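Long-range contacts in odorant-binding protein 1F (Rattus norvegicus, PDB 3FIQ), which binds a wide variety of chemical odorants in the nasal epithelium as a small secreted carrier of the lipocalin family: residues Glu11-Trp16 against Lys93-Ile98; Arg17-Ala23 against Asn145-Val150; Arg36-His41 against Ile53-Lys58. All coordinates share one frame; numbering follows the deposited sequence.

Contact 1: Glu11-Trp16 against Lys93-Ile98; sequences EVNGDW and KTDDII
The indole of Trp-16 meets Lys93-Ile98 with the outer atoms of its six-membered ring. Ile-97 N sits at the ring edge, near its plane. The carbonyl oxygens of Asp-95 and Asp-96 approach obliquely, with Asp-96 O 3.9 Å from Trp-16 CZ3. Ile-98 also comes in obliquely and crosses the indole at about a right angle. Its CD1 is 3.5 Å from Trp-16 CH2, and its CG1 touches both CH2 and CZ3. The Ile-98 chain is extended (chi2 177°), which carries CD1 out to the ring. At the pyrrole edge Trp-16 NE1 donates a hydrogen bond of 2.8 Å to Val-12 O. The acceptor lies in the indole plane, so this bond holds the rotation of the ring. Glu-11 O lies at the edge too, in plane. Lys-120 adds a cation-pi interaction.

Gly-14, Asp-15 and Trp-16 form the Gly-X-Trp signature of lipocalins, placed where a short N-terminal helix passes into the first barrel strand. Gly-14 has an unusual phi of 142°, an angle suited to a residue without a CB. Strand 97-105 starts beside the six-membered ring of the indole, and Val-12 CG1 reaches Ile-98 CD1 at 4.3 Å.

Farther out, Glu-11 and Lys-93 cross at about a right angle in a salt bridge. Lys-93 NZ faces both carboxylate oxygens, 2.8 Å from Glu-11 OE2; both hydrogen bonds are weak. NZ has a further partner in Asp-6 O, while Glu-11 OE1 also receives the N-H of Ser-8. A water donates to Asp-95 O at 2.8 Å.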
loop_
_atom_site.group_PDB
_atom_site.type_symbol
_atom_site.label_atom_id
_atom_site.label_comp_id
_atom_site.label_asym_id
_atom_site.label_seq_id
_atom_site.Cartn_x
_atom_site.Cartn_y
_atom_site.Cartn_z
ATOM N N GLU A 11 11.709 -10.555 5.968
ATOM C CA GLU A 11 11.617 -9.575 4.881
ATOM C C GLU A 11 10.828 -8.332 5.273
ATOM O O GLU A 11 11.230 -7.174 4.998
ATOM C CB GLU A 11 10.996 -10.171 3.629
ATOM C CG GLU A 11 11.957 -11.121 2.876
ATOM C CD GLU A 11 11.309 -11.973 1.835
ATOM O OE1 GLU A 11 10.122 -12.281 1.908
ATOM O OE2 GLU A 11 12.025 -12.408 0.923
ATOM N N VAL A 12 9.721 -8.560 5.946
ATOM C CA VAL A 12 8.824 -7.423 6.158
ATOM C C VAL A 12 8.879 -6.711 7.510
ATOM O O VAL A 12 8.534 -5.540 7.557
ATOM C CB VAL A 12 7.373 -7.761 5.842
ATOM C CG1 VAL A 12 7.215 -8.361 4.495
ATOM C CG2 VAL A 12 6.899 -8.644 6.798
ATOM N N ASN A 13 9.332 -7.328 8.586
ATOM C CA ASN A 13 9.171 -6.773 9.884
ATOM C C ASN A 13 10.021 -5.529 10.061
ATOM O O ASN A 13 11.220 -5.551 9.844
ATOM C CB ASN A 13 9.472 -7.807 10.951
ATOM C CG ASN A 13 8.348 -8.806 11.104
ATOM O OD1 ASN A 13 7.433 -8.837 10.325
ATOM N ND2 ASN A 13 8.503 -9.692 12.045
ATOM N N GLY A 14 9.416 -4.421 10.421
ATOM C CA GLY A 14 10.161 -3.195 10.614
ATOM C C GLY A 14 9.401 -1.989 10.119
ATOM O O GLY A 14 8.227 -2.130 9.752
ATOM N N ASP A 15 10.080 -0.846 10.072
ATOM C CA ASP A 15 9.445 0.379 9.624
ATOM C C ASP A 15 9.435 0.426 8.102
ATOM O O ASP A 15 10.380 0.000 7.437
ATOM C CB ASP A 15 10.263 1.547 10.149
ATOM C CG ASP A 15 10.157 1.762 11.649
ATOM O OD1 ASP A 15 9.253 1.285 12.330
ATOM O OD2 ASP A 15 11.036 2.526 12.154
ATOM N N TRP A 16 8.361 1.018 7.568
ATOM C CA TRP A 16 8.158 1.199 6.132
ATOM C C TRP A 16 7.455 2.507 5.971
ATOM O O TRP A 16 6.765 2.982 6.858
ATOM C CB TRP A 16 7.256 0.107 5.534
ATOM C CG TRP A 16 7.914 -1.242 5.438
ATOM C CD1 TRP A 16 7.969 -2.147 6.432
ATOM C CD2 TRP A 16 8.642 -1.795 4.338
ATOM N NE1 TRP A 16 8.664 -3.231 6.017
ATOM C CE2 TRP A 16 9.098 -3.029 4.730
ATOM C CE3 TRP A 16 8.898 -1.369 3.034
ATOM C CZ2 TRP A 16 9.825 -3.886 3.880
ATOM C CZ3 TRP A 16 9.594 -2.188 2.205
ATOM C CH2 TRP A 16 10.060 -3.428 2.610
ATOM N N LYS A 93 9.020 -7.323 -5.118
ATOM C CA LYS A 93 9.693 -7.023 -3.871
ATOM C C LYS A 93 11.215 -7.097 -4.041
ATOM O O LYS A 93 11.729 -7.965 -4.765
ATOM C CB LYS A 93 9.275 -7.903 -2.707
ATOM C CG LYS A 93 9.392 -9.366 -2.892
ATOM C CD LYS A 93 9.374 -10.181 -1.570
ATOM C CE LYS A 93 10.072 -11.506 -1.889
ATOM N NZ LYS A 93 9.895 -12.569 -0.933
ATOM N N THR A 94 11.882 -6.185 -3.338
ATOM C CA THR A 94 13.328 -6.147 -3.154
ATOM C C THR A 94 13.523 -5.961 -1.664
ATOM O O THR A 94 12.539 -5.889 -0.895
ATOM C CB THR A 94 13.962 -4.997 -3.897
ATOM O OG1 THR A 94 13.605 -3.745 -3.274
ATOM C CG2 THR A 94 13.494 -4.940 -5.311
ATOM N N ASP A 95 14.773 -5.888 -1.210
ATOM C CA ASP A 95 14.963 -5.765 0.235
ATOM C C ASP A 95 14.416 -4.444 0.777
ATOM O O ASP A 95 14.011 -4.387 1.949
ATOM C CB ASP A 95 16.424 -5.966 0.664
ATOM C CG ASP A 95 17.326 -4.899 0.135
ATOM O OD1 ASP A 95 17.558 -4.909 -1.082
ATOM O OD2 ASP A 95 17.804 -4.053 0.932
ATOM N N ASP A 96 14.359 -3.401 -0.054
ATOM C CA ASP A 96 13.943 -2.094 0.471
ATOM C C ASP A 96 12.745 -1.441 -0.218
ATOM O O ASP A 96 12.378 -0.345 0.145
ATOM C CB ASP A 96 15.126 -1.113 0.568
ATOM C CG ASP A 96 15.772 -0.891 -0.736
ATOM O OD1 ASP A 96 15.175 -1.293 -1.732
ATOM O OD2 ASP A 96 16.875 -0.321 -0.777
ATOM N N ILE A 97 12.078 -2.163 -1.113
ATOM C CA ILE A 97 10.915 -1.669 -1.850
ATOM C C ILE A 97 9.957 -2.837 -2.040
ATOM O O ILE A 97 10.373 -3.900 -2.445
ATOM C CB ILE A 97 11.312 -1.093 -3.222
ATOM C CG1 ILE A 97 12.227 0.133 -3.085
ATOM C CG2 ILE A 97 10.067 -0.845 -4.038
ATOM C CD1 ILE A 97 11.527 1.340 -2.522
ATOM N N ILE A 98 8.673 -2.633 -1.773
ATOM C CA ILE A 98 7.585 -3.553 -2.075
ATOM C C ILE A 98 6.532 -2.852 -2.857
ATOM O O ILE A 98 6.108 -1.756 -2.458
ATOM C CB ILE A 98 6.989 -4.174 -0.806
ATOM C CG1 ILE A 98 8.072 -4.977 -0.099
ATOM C CG2 ILE A 98 5.792 -5.086 -1.160
ATOM C CD1 ILE A 98 7.617 -5.587 1.233
HETATM O O HOH W 1 12.825 -6.660 3.094
#

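Contact 2: Arg17-Ala23 against Asn145-Val150; sequences RTLYIVA and NTQHLV
Tyr-20 and His-148 face each other as a non-hydrogen-bonded antiparallel pair, and their rings lie nearly parallel, with planes 19° apart. The centroids are 4.7 Å apart, so the rings are slid past one another and barely overlap. His-148 CD2 lies over one face of the phenol, 3.5 Å from Tyr-20 CE1. In turn Tyr-20 OH stands over one face of the imidazole. In His-148 CG is anti to the backbone N (chi1 -176°), which swings the ring back across the tyrosine. This also leaves His-148 CD2 3.4 Å from Leu-19 O, at the imidazole edge.

The other sheet face carries Ile-21, whose CD1 meets Leu-149 CD2 obliquely at 3.7 Å. The same methyl of Leu-149 touches Thr-18 CG2. Near one end Leu-19 and Val-150 run side by side, pointing the same way, and touch through Leu-19 CD2 and Val-150 CG2.

At the other end Asn-145 ND2 donates to Ala-23 O at 3.0 Å, with the acceptor in the amide plane and the donor in the carbonyl plane. Between these ends, Ile-21 and Gln-147 exchange two backbone bonds, and Leu-149 N donates to Leu-19 O. Tyr-20 also touches Lys-129 and Leu-132 of helix 126-138. Pairing of a short strand after this helix with the first barrel strand, antiparallel, is typical of the lipocalin fold.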
loop_
_atom_site.group_PDB
_atom_site.type_symbol
_atom_site.label_atom_id
_atom_site.label_comp_id
_atom_site.label_asym_id
_atom_site.label_seq_id
_atom_site.Cartn_x
_atom_site.Cartn_y
_atom_site.Cartn_z
ATOM N N ARG A 17 7.608 3.093 4.802
ATOM C CA ARG A 17 6.899 4.298 4.440
ATOM C C ARG A 17 6.299 4.128 3.086
ATOM O O ARG A 17 6.654 3.242 2.317
ATOM C CB ARG A 17 7.884 5.496 4.334
ATOM C CG ARG A 17 8.936 5.376 3.216
ATOM C CD ARG A 17 10.089 6.388 3.338
ATOM N NE ARG A 17 9.615 7.734 3.248
ATOM C CZ ARG A 17 10.238 8.843 3.645
ATOM N NH1 ARG A 17 11.466 8.805 4.153
ATOM N NH2 ARG A 17 9.614 10.021 3.511
ATOM N N THR A 18 5.315 4.971 2.783
ATOM C CA THR A 18 4.696 4.954 1.464
ATOM C C THR A 18 5.363 5.965 0.592
ATOM O O THR A 18 5.376 7.179 0.900
ATOM C CB THR A 18 3.234 5.283 1.553
ATOM O OG1 THR A 18 2.569 4.360 2.409
ATOM C CG2 THR A 18 2.566 5.201 0.157
ATOM N N LEU A 19 5.830 5.499 -0.568
ATOM C CA LEU A 19 6.427 6.388 -1.564
ATOM C C LEU A 19 5.452 6.886 -2.603
ATOM O O LEU A 19 5.387 8.093 -2.860
ATOM C CB LEU A 19 7.600 5.694 -2.262
ATOM C CG LEU A 19 8.745 5.205 -1.370
ATOM C CD1 LEU A 19 9.928 4.731 -2.214
ATOM C CD2 LEU A 19 9.204 6.298 -0.475
ATOM N N TYR A 20 4.659 5.970 -3.204
ATOM C CA TYR A 20 3.719 6.321 -4.226
ATOM C C TYR A 20 2.475 5.489 -4.044
ATOM O O TYR A 20 2.542 4.352 -3.584
ATOM C CB TYR A 20 4.258 6.009 -5.638
ATOM C CG TYR A 20 5.435 6.866 -6.069
ATOM C CD1 TYR A 20 5.207 8.070 -6.727
ATOM C CD2 TYR A 20 6.721 6.481 -5.810
ATOM C CE1 TYR A 20 6.299 8.883 -7.067
ATOM C CE2 TYR A 20 7.793 7.305 -6.116
ATOM C CZ TYR A 20 7.585 8.446 -6.798
ATOM O OH TYR A 20 8.681 9.236 -7.102
ATOM N N ILE A 21 1.323 6.061 -4.431
ATOM C CA ILE A 21 0.112 5.259 -4.577
ATOM C C ILE A 21 -0.531 5.625 -5.890
ATOM O O ILE A 21 -0.670 6.790 -6.190
ATOM C CB ILE A 21 -0.916 5.540 -3.449
ATOM C CG1 ILE A 21 -0.315 5.463 -2.076
ATOM C CG2 ILE A 21 -2.090 4.623 -3.553
ATOM C CD1 ILE A 21 -1.262 5.863 -0.950
ATOM N N VAL A 22 -0.996 4.643 -6.674
ATOM C CA VAL A 22 -1.745 4.972 -7.874
ATOM C C VAL A 22 -3.037 4.161 -7.866
ATOM O O VAL A 22 -3.053 3.024 -7.398
ATOM C CB VAL A 22 -0.940 4.754 -9.089
ATOM C CG1 VAL A 22 -0.610 3.365 -9.280
ATOM C CG2 VAL A 22 -1.650 5.348 -10.347
ATOM N N ALA A 23 -4.155 4.726 -8.290
ATOM C CA ALA A 23 -5.425 4.009 -8.191
ATOM C C ALA A 23 -6.342 4.452 -9.331
ATOM O O ALA A 23 -6.123 5.511 -9.881
ATOM C CB ALA A 23 -6.114 4.250 -6.876
ATOM N N ASN A 145 -3.073 9.309 -12.362
ATOM C CA ASN A 145 -3.552 9.395 -10.985
ATOM C C ASN A 145 -2.522 9.183 -9.915
ATOM O O ASN A 145 -2.846 9.131 -8.737
ATOM C CB ASN A 145 -4.709 8.440 -10.761
ATOM C CG ASN A 145 -5.904 8.734 -11.636
ATOM O OD1 ASN A 145 -5.996 9.768 -12.246
ATOM N ND2 ASN A 145 -6.824 7.801 -11.672
ATOM N N THR A 146 -1.268 9.062 -10.319
ATOM C CA THR A 146 -0.213 8.733 -9.382
ATOM C C THR A 146 0.034 9.807 -8.347
ATOM O O THR A 146 0.102 10.983 -8.685
ATOM C CB THR A 146 1.095 8.561 -10.118
ATOM O OG1 THR A 146 0.977 7.448 -11.022
ATOM C CG2 THR A 146 2.263 8.237 -9.195
ATOM N N GLN A 147 0.112 9.387 -7.073
ATOM C CA GLN A 147 0.379 10.295 -5.953
ATOM C C GLN A 147 1.725 9.963 -5.343
ATOM O O GLN A 147 2.004 8.828 -5.011
ATOM C CB GLN A 147 -0.676 10.015 -4.844
ATOM C CG GLN A 147 -2.089 10.073 -5.301
ATOM C CD GLN A 147 -2.574 11.472 -5.691
ATOM O OE1 GLN A 147 -2.425 12.407 -4.928
ATOM N NE2 GLN A 147 -3.161 11.605 -6.920
ATOM N N HIS A 148 2.600 10.961 -5.253
ATOM C CA HIS A 148 3.864 10.886 -4.570
ATOM C C HIS A 148 3.633 11.377 -3.173
ATOM O O HIS A 148 3.286 12.540 -2.968
ATOM C CB HIS A 148 4.820 11.804 -5.277
ATOM C CG HIS A 148 6.218 11.791 -4.756
ATOM N ND1 HIS A 148 7.007 12.917 -4.808
ATOM C CD2 HIS A 148 6.998 10.802 -4.263
ATOM C CE1 HIS A 148 8.206 12.638 -4.320
ATOM N NE2 HIS A 148 8.247 11.342 -4.021
ATOM N N LEU A 149 3.797 10.519 -2.197
ATOM C CA LEU A 149 3.496 10.839 -0.811
ATOM C C LEU A 149 4.670 11.397 -0.019
ATOM O O LEU A 149 4.453 11.961 1.083
ATOM C CB LEU A 149 2.883 9.639 -0.057
ATOM C CG LEU A 149 1.343 9.560 -0.111
ATOM C CD1 LEU A 149 0.838 9.462 -1.549
ATOM C CD2 LEU A 149 0.828 8.429 0.685
ATOM N N VAL A 150 5.894 11.250 -0.487
ATOM C CA VAL A 150 7.041 11.639 0.318
ATOM C C VAL A 150 6.998 13.069 0.831
ATOM O O VAL A 150 7.251 13.311 2.039
ATOM C CB VAL A 150 8.338 11.337 -0.422
ATOM C CG1 VAL A 150 9.534 11.926 0.321
ATOM C CG2 VAL A 150 8.471 9.835 -0.615
#

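Contact 3: Arg36-His41 against Ile53-Lys58; sequences RAYFQH and IIFNVK
Phe-39 and Ile-53 meet in a CH-pi contact, with Ile-53 CG2 over the centre of one ring face, 3.9 Å from the ring centroid. The two residues belong to a beta hairpin of the lipocalin barrel, made by strands 38-44 and 50-59. Phe-39 and Phe-55 are a non-hydrogen-bonded pair with side chains on the same face. Phe-55 CB approaches the Phe-39 ring obliquely, 4.2 Å from Phe-39 CD1. The Phe-55 ring does not stack on Phe-39. Its CG sits between the backbone N and the carbonyl carbon (chi1 63°), and the ring runs instead to Ala-37, with CD2 3.6 Å from Ala-37 CB.

On the other face Tyr-38 turns its ring edge to the partner strand. Asn-56 O lies in the ring plane, 3.5 Å from Tyr-38 CD1. Lys-58 CG approaches the same ring obliquely. Two backbone bonds join Tyr-38 and Asn-56, and a water bridges Arg-36 O and Lys-58 N. The register then slips by one residue in a classic bulge, with Gln-40 and His-41 opposite Ile-54. Ile-54 N donates to His-41 O. Ile-54 O takes two N-H groups from the same face of its carbonyl plane, Gln-40 N at 2.8 Å and His-41 N at 3.2 Å.

Farther out, Phe-39 touches Leu-116 and Ala-118. Phe-55 meets Tyr-82 edge to face and the His-66 ring with planes at about 20°. This is consistent with a face that lines the inside of the calyx. Asn-56 and Lys-58 both touch Cys-155, which is expected to form a disulfide with Cys-63, so the C-terminal segment packs on the Tyr-38 side. The phenol OH is hydrogen-bonded to Thr-152. Asn-156 ND2 is hydrogen-bonded to Phe-39 O, and its OD1 to Gln-40 NE2.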
loop_
_atom_site.group_PDB
_atom_site.type_symbol
_atom_site.label_atom_id
_atom_site.label_comp_id
_atom_site.label_asym_id
_atom_site.label_seq_id
_atom_site.Cartn_x
_atom_site.Cartn_y
_atom_site.Cartn_z
ATOM N N ARG A 36 -5.421 6.843 1.164
ATOM C CA ARG A 36 -4.114 7.546 1.110
ATOM C C ARG A 36 -3.363 7.230 2.395
ATOM O O ARG A 36 -3.294 8.044 3.319
ATOM C CB ARG A 36 -4.278 9.029 0.953
ATOM C CG ARG A 36 -3.003 9.788 0.674
ATOM C CD ARG A 36 -3.235 11.231 0.540
ATOM N NE ARG A 36 -1.983 11.990 0.264
ATOM C CZ ARG A 36 -1.509 12.270 -0.963
ATOM N NH1 ARG A 36 -2.129 11.881 -2.075
ATOM N NH2 ARG A 36 -0.411 13.071 -1.064
ATOM N N ALA A 37 -2.756 6.047 2.395
ATOM C CA ALA A 37 -2.148 5.497 3.592
ATOM C C ALA A 37 -0.667 5.728 3.588
ATOM O O ALA A 37 0.043 5.288 2.637
ATOM C CB ALA A 37 -2.354 4.020 3.608
ATOM N N TYR A 38 -0.213 6.408 4.637
ATOM C CA TYR A 38 1.230 6.693 4.854
ATOM C C TYR A 38 1.747 5.582 5.791
ATOM O O TYR A 38 1.517 5.620 7.012
ATOM C CB TYR A 38 1.431 8.025 5.496
ATOM C CG TYR A 38 1.075 9.241 4.656
ATOM C CD1 TYR A 38 -0.253 9.690 4.548
ATOM C CD2 TYR A 38 2.066 9.938 3.947
ATOM C CE1 TYR A 38 -0.549 10.830 3.736
ATOM C CE2 TYR A 38 1.775 11.037 3.181
ATOM C CZ TYR A 38 0.457 11.475 3.076
ATOM O OH TYR A 38 0.142 12.595 2.331
ATOM N N PHE A 39 2.376 4.555 5.208
ATOM C CA PHE A 39 2.809 3.417 6.042
ATOM C C PHE A 39 3.743 3.910 7.109
ATOM O O PHE A 39 4.484 4.881 6.933
ATOM C CB PHE A 39 3.532 2.369 5.170
ATOM C CG PHE A 39 2.570 1.338 4.529
ATOM C CD1 PHE A 39 1.278 1.655 4.156
ATOM C CD2 PHE A 39 3.007 0.069 4.253
ATOM C CE1 PHE A 39 0.410 0.687 3.573
ATOM C CE2 PHE A 39 2.149 -0.863 3.657
ATOM C CZ PHE A 39 0.883 -0.549 3.306
ATOM N N GLN A 40 3.707 3.191 8.224
ATOM C CA GLN A 40 4.682 3.330 9.290
ATOM C C GLN A 40 5.423 2.050 9.613
ATOM O O GLN A 40 6.637 2.074 9.895
ATOM C CB GLN A 40 3.957 3.888 10.518
ATOM C CG GLN A 40 4.908 4.180 11.692
ATOM C CD GLN A 40 4.178 4.880 12.808
ATOM O OE1 GLN A 40 3.711 4.242 13.772
ATOM N NE2 GLN A 40 4.066 6.175 12.677
ATOM N N HIS A 41 4.726 0.911 9.679
ATOM C CA HIS A 41 5.341 -0.317 10.180
ATOM C C HIS A 41 4.584 -1.511 9.716
ATOM O O HIS A 41 3.363 -1.439 9.536
ATOM C CB HIS A 41 5.328 -0.276 11.740
ATOM C CG HIS A 41 6.213 -1.278 12.422
ATOM N ND1 HIS A 41 5.763 -2.541 12.759
ATOM C CD2 HIS A 41 7.533 -1.230 12.796
ATOM C CE1 HIS A 41 6.768 -3.218 13.318
ATOM N NE2 HIS A 41 7.823 -2.444 13.387
ATOM N N ILE A 53 -0.296 -4.055 9.742
ATOM C CA ILE A 53 0.246 -2.871 9.106
ATOM C C ILE A 53 -0.253 -1.661 9.873
ATOM O O ILE A 53 -1.430 -1.473 10.026
ATOM C CB ILE A 53 -0.187 -2.809 7.636
ATOM C CG1 ILE A 53 0.288 -4.049 6.860
ATOM C CG2 ILE A 53 0.334 -1.517 7.025
ATOM C CD1 ILE A 53 -0.225 -4.051 5.417
ATOM N N ILE A 54 0.678 -0.816 10.326
ATOM C CA ILE A 54 0.332 0.443 10.999
ATOM C C ILE A 54 0.598 1.528 9.961
ATOM O O ILE A 54 1.663 1.541 9.294
ATOM C CB ILE A 54 1.189 0.680 12.242
ATOM C CG1 ILE A 54 0.858 -0.404 13.269
ATOM C CG2 ILE A 54 0.924 2.085 12.816
ATOM C CD1 ILE A 54 1.813 -0.425 14.481
ATOM N N PHE A 55 -0.363 2.426 9.789
ATOM C CA PHE A 55 -0.247 3.531 8.840
ATOM C C PHE A 55 -0.987 4.742 9.355
ATOM O O PHE A 55 -1.792 4.635 10.272
ATOM C CB PHE A 55 -0.803 3.131 7.464
ATOM C CG PHE A 55 -2.251 2.798 7.408
ATOM C CD1 PHE A 55 -2.659 1.482 7.572
ATOM C CD2 PHE A 55 -3.218 3.750 7.075
ATOM C CE1 PHE A 55 -4.045 1.151 7.473
ATOM C CE2 PHE A 55 -4.541 3.393 6.909
ATOM C CZ PHE A 55 -4.970 2.107 7.142
ATOM N N ASN A 56 -0.639 5.887 8.832
ATOM C CA ASN A 56 -1.358 7.113 9.136
ATOM C C ASN A 56 -2.136 7.577 7.943
ATOM O O ASN A 56 -1.735 7.397 6.800
ATOM C CB ASN A 56 -0.404 8.256 9.617
ATOM C CG ASN A 56 0.011 8.036 11.025
ATOM O OD1 ASN A 56 -0.775 8.322 11.962
ATOM N ND2 ASN A 56 1.165 7.474 11.205
ATOM N N VAL A 57 -3.226 8.309 8.213
ATOM C CA VAL A 57 -3.876 9.129 7.214
ATOM C C VAL A 57 -3.839 10.503 7.801
ATOM O O VAL A 57 -3.774 10.671 9.004
ATOM C CB VAL A 57 -5.360 8.698 6.866
ATOM C CG1 VAL A 57 -5.379 7.338 6.230
ATOM C CG2 VAL A 57 -6.298 8.838 8.038
ATOM N N LYS A 58 -3.802 11.515 6.964
ATOM C CA LYS A 58 -3.820 12.851 7.454
ATOM C C LYS A 58 -5.256 13.289 7.503
ATOM O O LYS A 58 -6.001 13.107 6.529
ATOM C CB LYS A 58 -3.050 13.783 6.549
ATOM C CG LYS A 58 -1.609 13.527 6.410
ATOM C CD LYS A 58 -0.819 13.690 7.678
ATOM C CE LYS A 58 -1.126 14.988 8.464
ATOM N NZ LYS A 58 -0.395 16.273 8.081
HETATM O O HOH W 2 -3.971 10.737 4.146
#

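All three contacts belong to one curled antiparallel sheet, and strand 14-23 links them. Contact 1 uses its start and contact 2 the rest. Their centres are about 16 Å apart, and Ile-97 CD1 packs on Leu-19 CD1 at 3.8 Å. Contact 3 borders the same strand through strand 38-44, about 15 Å between centres from contact 1 and about 12 Å from contact 2. Trp-16 N is 3.1 Å from Gln-40 O, a probable hydrogen bond. Thr-18 OG1 joins contacts 2 and 3, 2.7 Å from Ala-37 O. Bound 1,2-ethanediol, probably from crystallisation, lies about 4 Å from the Asp-95 side chain and about 5 Å from that of Ile-54. Lipocalins bind ligands inside the barrel.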